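Local coordinates for protein carbonic anhydrase (Coccomyxa sp. PA, PDB 3UCN) that probably catalyses the reversible hydration of carbon dioxide to hydrogencarbonate, as a beta-class carbonic anhydrase with one zinc ion bound per subunit, at residues 42-47 with 65-70; 49-54 with 103-108. One frame throughout, in Å; residues are numbered along the deposited sequence.

Interaction 1 of 2, residues 42-47 with 65-70; sequences YLYIGC and VFVQRN. With ZN (zinc ion), chain C.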
loop_
_atom_site.group_PDB
_atom_site.type_symbol
_atom_site.label_atom_id
_atom_site.label_comp_id
_atom_site.label_asym_id
_atom_site.label_seq_id
_atom_site.Cartn_x
_atom_site.Cartn_y
_atom_site.Cartn_z
ATOM N N TYR A 42 -12.042 7.530 22.371
ATOM C CA TYR A 42 -10.674 7.706 21.922
ATOM C C TYR A 42 -10.280 6.797 20.736
ATOM O O TYR A 42 -10.639 5.613 20.724
ATOM C CB TYR A 42 -9.717 7.444 23.076
ATOM C CG TYR A 42 -9.902 8.434 24.193
ATOM C CD1 TYR A 42 -9.236 9.678 24.170
ATOM C CD2 TYR A 42 -10.779 8.167 25.239
ATOM C CE1 TYR A 42 -9.428 10.640 25.173
ATOM C CE2 TYR A 42 -10.995 9.115 26.252
ATOM C CZ TYR A 42 -10.316 10.340 26.213
ATOM O OH TYR A 42 -10.494 11.225 27.230
ATOM N N LEU A 43 -9.558 7.370 19.769
ATOM C CA LEU A 43 -8.671 6.589 18.906
ATOM C C LEU A 43 -7.280 6.778 19.419
ATOM O O LEU A 43 -6.910 7.881 19.682
ATOM C CB LEU A 43 -8.692 7.107 17.480
ATOM C CG LEU A 43 -7.687 6.592 16.432
ATOM C CD1 LEU A 43 -7.627 5.047 16.313
ATOM C CD2 LEU A 43 -8.012 7.238 15.045
ATOM N N TYR A 44 -6.491 5.717 19.535
ATOM C CA TYR A 44 -5.098 5.829 19.895
ATOM C C TYR A 44 -4.239 5.225 18.766
ATOM O O TYR A 44 -4.520 4.114 18.273
ATOM C CB TYR A 44 -4.879 5.074 21.147
ATOM C CG TYR A 44 -3.415 4.787 21.560
ATOM C CD1 TYR A 44 -2.787 5.552 22.561
ATOM C CD2 TYR A 44 -2.713 3.723 21.030
ATOM C CE1 TYR A 44 -1.488 5.253 23.014
ATOM C CE2 TYR A 44 -1.399 3.423 21.476
ATOM C CZ TYR A 44 -0.803 4.198 22.467
ATOM O OH TYR A 44 0.450 3.907 22.882
ATOM N N ILE A 45 -3.224 5.988 18.352
ATOM C CA ILE A 45 -2.247 5.553 17.380
ATOM C C ILE A 45 -0.903 5.518 18.134
ATOM O O ILE A 45 -0.433 6.547 18.574
ATOM C CB ILE A 45 -2.218 6.511 16.221
ATOM C CG1 ILE A 45 -3.599 6.553 15.556
ATOM C CG2 ILE A 45 -1.122 6.124 15.200
ATOM C CD1 ILE A 45 -3.773 7.711 14.672
ATOM N N GLY A 46 -0.314 4.346 18.328
ATOM C CA GLY A 46 0.979 4.261 18.996
ATOM C C GLY A 46 1.800 3.138 18.396
ATOM O O GLY A 46 1.455 2.582 17.332
ATOM N N CYS A 47 2.908 2.780 19.056
ATOM C CA CYS A 47 3.883 1.906 18.439
ATOM C C CYS A 47 3.514 0.508 18.824
ATOM O O CYS A 47 2.964 0.280 19.916
ATOM C CB CYS A 47 5.292 2.281 18.924
ATOM S SG CYS A 47 6.622 1.294 18.044
ATOM N N VAL A 65 -11.041 2.719 24.273
ATOM C CA VAL A 65 -10.050 3.253 23.335
ATOM C C VAL A 65 -9.932 2.286 22.152
ATOM O O VAL A 65 -9.614 1.111 22.335
ATOM C CB VAL A 65 -8.677 3.492 24.058
ATOM C CG1 VAL A 65 -8.153 2.193 24.652
ATOM C CG2 VAL A 65 -7.615 4.140 23.102
ATOM N N PHE A 66 -10.245 2.778 20.960
ATOM C CA PHE A 66 -10.039 2.041 19.691
ATOM C C PHE A 66 -8.566 2.242 19.299
ATOM O O PHE A 66 -8.070 3.377 19.423
ATOM C CB PHE A 66 -10.917 2.672 18.657
ATOM C CG PHE A 66 -11.107 1.860 17.384
ATOM C CD1 PHE A 66 -12.269 1.044 17.215
ATOM C CD2 PHE A 66 -10.199 1.980 16.312
ATOM C CE1 PHE A 66 -12.501 0.329 16.028
ATOM C CE2 PHE A 66 -10.422 1.258 15.079
ATOM C CZ PHE A 66 -11.577 0.425 14.948
ATOM N N VAL A 67 -7.877 1.187 18.838
ATOM C CA VAL A 67 -6.387 1.165 18.785
ATOM C C VAL A 67 -5.739 0.765 17.408
ATOM O O VAL A 67 -5.994 -0.340 16.891
ATOM C CB VAL A 67 -5.851 0.259 19.862
ATOM C CG1 VAL A 67 -4.286 0.099 19.760
ATOM C CG2 VAL A 67 -6.246 0.783 21.277
ATOM N N GLN A 68 -4.895 1.649 16.835
ATOM C CA GLN A 68 -3.950 1.290 15.730
ATOM C C GLN A 68 -2.576 1.234 16.409
ATOM O O GLN A 68 -2.223 2.154 17.107
ATOM C CB GLN A 68 -3.968 2.378 14.628
ATOM C CG GLN A 68 -2.722 2.529 13.785
ATOM C CD GLN A 68 -2.504 1.392 12.697
ATOM O OE1 GLN A 68 -1.502 1.382 12.031
ATOM N NE2 GLN A 68 -3.430 0.491 12.543
ATOM N N ARG A 69 -1.829 0.166 16.247
ATOM C CA ARG A 69 -0.459 0.071 16.703
ATOM C C ARG A 69 0.400 -0.457 15.530
ATOM O O ARG A 69 0.005 -1.439 14.877
ATOM C CB ARG A 69 -0.321 -0.860 17.913
ATOM C CG ARG A 69 -0.722 -0.125 19.186
ATOM C CD ARG A 69 -0.732 -1.023 20.432
ATOM N NE ARG A 69 0.632 -1.356 20.841
ATOM C CZ ARG A 69 0.930 -2.215 21.827
ATOM N NH1 ARG A 69 -0.047 -2.784 22.584
ATOM N NH2 ARG A 69 2.217 -2.444 22.108
ATOM N N ASN A 70 1.487 0.271 15.193
ATOM C CA ASN A 70 2.335 -0.097 14.051
ATOM C C ASN A 70 3.785 0.246 14.397
ATOM O O ASN A 70 4.021 0.910 15.415
ATOM C CB ASN A 70 1.854 0.551 12.734
ATOM C CG ASN A 70 2.028 2.069 12.704
ATOM O OD1 ASN A 70 3.087 2.550 12.992
ATOM N ND2 ASN A 70 0.952 2.843 12.309
HETATM ZN ZN ZN C . 8.560 2.074 19.029
#
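The beta-alpha-beta unit of strand 42-47, helix 54-57 and strand 65-70 brings its two strands together as parallel neighbours, Tyr42 beside Val65 through Cys47 beside Asn70. Five backbone bonds form the ladder, opening with Phe66 N to Tyr42 O (2.9 Å) and closing with Asn70 N to Gly46 O (3.1 Å). On one face Val65 CG2 sits between two tyrosine stems, 3.5 Å from Tyr44 CB, while the Tyr44 ring runs alongside Val67 and meets Arg69 CG at its edge. The hydroxyl end of Tyr44 reaches over Gly46, where a CB would collide with Tyr44 OH. On the other face, Leu43 CD1 touches the rim of the Phe66 ring at CD2 (4.0 Å).

The strand ends are joined by a side chain. Arg69, folded back at chi3 (72°), aims NE at Cys47 O over 3.0 Å, a nearly straight bond (162° at the hydrogen) close to the guanidinium plane. A leucine here has no side-chain N-H to offer and would probably leave the carbonyl of Cys47, whose SG binds zinc at 2.3 Å, without this partner.

Helix 80-92 packs against Leu43, Phe66 and Gln68, helix 54-57 against the face of Tyr44, Val67 and Arg69. Strand 97-103 flanks strand 42-47, and the second subunit meets strand 65-70.

Interaction 2 of 2, residues 49-54 with 103-108; sequences DSRVSP and HYNCGA. With ZN (zinc ion), chain C.
The imidazole of His103 is sandwiched: Val52 CG2 lies over one face, offset toward the rim and 3.9 Å from His103 CG, in a CH-pi contact, and Cys106 CB sits over the opposite face. At the ring edge, Arg51 NH2 comes 3.9 Å from His103 CE1, while the Asp49 carboxylate approaches the same carbon obliquely. The Arg51 guanidinium in turn takes Asp49 OD2 and Asn105 O at its edge, in plane, and stands almost perpendicular to the Asn105 amide (83°). Arg51 NH1 and NH2 reach Asn105 OD1 from opposite faces of that amide, NH1 at 2.9 Å, and NH2 also meets Asn105 O from above its carbonyl plane.

This is the Asp-Arg pair of the beta-class zinc site. Arg51, bent at chi3 (-76°), grips the carboxylate side-on, with NE on the syn lone pair of Asp49 OD1 and NH2 on Asp49 OD2, the latter bond 2.8 Å long and nearly straight. Asp49 OD1 also accepts Arg51 N, making an Asx turn within a type I turn, so two bonds hold that oxygen and, with NH2 on OD2, fix the carboxylate's rotation. His103 NE2 (2.2 Å) and Cys106 SG (2.4 Å) bind the zinc ion, and Cys106 is the N-cap of helix 107-114. Across the subunit interface, Arg51 NH1 also bonds to Val34 O of the second subunit.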
loop_
_atom_site.group_PDB
_atom_site.type_symbol
_atom_site.label_atom_id
_atom_site.label_comp_id
_atom_site.label_asym_id
_atom_site.label_seq_id
_atom_site.Cartn_x
_atom_site.Cartn_y
_atom_site.Cartn_z
ATOM N N ASP A 49 5.652 -1.635 19.674
ATOM C CA ASP A 49 6.528 -1.982 20.834
ATOM C C ASP A 49 5.786 -2.672 22.016
ATOM O O ASP A 49 4.825 -2.135 22.589
ATOM C CB ASP A 49 7.187 -0.700 21.349
ATOM C CG ASP A 49 8.305 -0.990 22.372
ATOM O OD1 ASP A 49 7.988 -1.189 23.569
ATOM O OD2 ASP A 49 9.497 -1.034 21.980
ATOM N N SER A 50 6.268 -3.843 22.407
ATOM C CA SER A 50 5.638 -4.603 23.545
ATOM C C SER A 50 5.540 -3.894 24.898
ATOM O O SER A 50 4.907 -4.423 25.805
ATOM C CB SER A 50 6.388 -5.892 23.792
ATOM O OG SER A 50 7.690 -5.574 24.263
ATOM N N ARG A 51 6.164 -2.751 25.085
ATOM C CA ARG A 51 6.056 -2.152 26.408
ATOM C C ARG A 51 4.988 -1.110 26.510
ATOM O O ARG A 51 4.893 -0.456 27.548
ATOM C CB ARG A 51 7.385 -1.579 26.873
ATOM C CG ARG A 51 8.480 -2.666 26.799
ATOM C CD ARG A 51 9.820 -1.976 26.737
ATOM N NE ARG A 51 10.098 -1.421 25.411
ATOM C CZ ARG A 51 11.126 -0.616 25.151
ATOM N NH1 ARG A 51 11.942 -0.274 26.135
ATOM N NH2 ARG A 51 11.348 -0.157 23.918
ATOM N N VAL A 52 4.178 -0.948 25.459
ATOM C CA VAL A 52 3.342 0.235 25.397
ATOM C C VAL A 52 1.925 -0.169 25.065
ATOM O O VAL A 52 1.533 -0.202 23.872
ATOM C CB VAL A 52 3.809 1.349 24.365
ATOM C CG1 VAL A 52 3.144 2.757 24.724
ATOM C CG2 VAL A 52 5.326 1.456 24.269
ATOM N N SER A 53 1.138 -0.443 26.111
ATOM C CA SER A 53 -0.212 -0.876 25.884
ATOM C C SER A 53 -1.227 0.170 26.314
ATOM O O SER A 53 -1.345 0.444 27.498
ATOM C CB SER A 53 -0.421 -2.189 26.596
ATOM O OG SER A 53 -1.820 -2.383 26.615
ATOM N N PRO A 54 -1.929 0.815 25.368
ATOM C CA PRO A 54 -2.725 1.999 25.784
ATOM C C PRO A 54 -3.763 1.733 26.887
ATOM O O PRO A 54 -3.837 2.501 27.860
ATOM C CB PRO A 54 -3.450 2.432 24.487
ATOM C CG PRO A 54 -3.220 1.237 23.494
ATOM C CD PRO A 54 -1.978 0.593 23.908
ATOM N N HIS A 103 7.154 6.863 21.979
ATOM C CA HIS A 103 7.756 6.519 23.215
ATOM C C HIS A 103 9.292 6.479 23.115
ATOM O O HIS A 103 9.876 6.128 22.027
ATOM C CB HIS A 103 7.264 5.140 23.618
ATOM C CG HIS A 103 7.787 4.062 22.727
ATOM N ND1 HIS A 103 8.846 3.263 23.085
ATOM C CD2 HIS A 103 7.468 3.718 21.443
ATOM C CE1 HIS A 103 9.112 2.410 22.107
ATOM N NE2 HIS A 103 8.297 2.677 21.096
ATOM N N TYR A 104 9.961 6.745 24.245
ATOM C CA TYR A 104 11.415 6.730 24.230
ATOM C C TYR A 104 11.860 5.313 24.051
ATOM O O TYR A 104 11.113 4.381 24.355
ATOM C CB TYR A 104 12.008 7.400 25.490
ATOM C CG TYR A 104 11.612 8.877 25.545
ATOM C CD1 TYR A 104 10.680 9.356 26.481
ATOM C CD2 TYR A 104 12.143 9.789 24.625
ATOM C CE1 TYR A 104 10.325 10.721 26.517
ATOM C CE2 TYR A 104 11.810 11.147 24.667
ATOM C CZ TYR A 104 10.902 11.588 25.604
ATOM O OH TYR A 104 10.555 12.903 25.567
ATOM N N ASN A 105 13.082 5.144 23.559
ATOM C CA ASN A 105 13.661 3.849 23.351
ATOM C C ASN A 105 12.909 3.093 22.251
ATOM O O ASN A 105 12.886 1.861 22.199
ATOM C CB ASN A 105 13.773 3.090 24.661
ATOM C CG ASN A 105 14.677 1.898 24.550
ATOM O OD1 ASN A 105 14.220 0.772 24.614
ATOM N ND2 ASN A 105 15.983 2.132 24.355
ATOM N N CYS A 106 12.282 3.874 21.363
ATOM C CA CYS A 106 11.638 3.371 20.157
ATOM C C CYS A 106 12.647 2.861 19.092
ATOM O O CYS A 106 13.391 3.636 18.475
ATOM C CB CYS A 106 10.735 4.470 19.609
ATOM S SG CYS A 106 9.844 3.862 18.181
ATOM N N GLY A 107 12.681 1.571 18.900
ATOM C CA GLY A 107 13.579 0.946 17.889
ATOM C C GLY A 107 13.339 1.363 16.422
ATOM O O GLY A 107 14.265 1.343 15.597
ATOM N N ALA A 108 12.103 1.755 16.080
ATOM C CA ALA A 108 11.801 2.219 14.758
ATOM C C ALA A 108 12.521 3.542 14.568
ATOM O O ALA A 108 13.048 3.852 13.468
ATOM C CB ALA A 108 10.260 2.449 14.642
HETATM ZN ZN ZN C . 8.560 2.074 19.029
#

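Overall arrangement
Interactions 1 and 2, with centres about 12 Å apart, meet at a single metal. Strand 42-47 delivers Cys47, and segment 103-108 supplies His103 and Cys106 as the other protein ligands seen here. Asp49 can bind zinc in this protein, yet here its OD2 stands 4.4 Å from the zinc ion, and a bound azide lies about 3 Å from the side chains of both Asp49 and Cys47. The two contacts interlock directly: Arg69 NH2 of interaction 1 approaches Asp49 O to 2.7 Å, and Tyr44 OH packs 3.5 Å from Val52 CG1. The chain alternates between them, so loop 49-54 belongs to the crossover linking the strands of interaction 1.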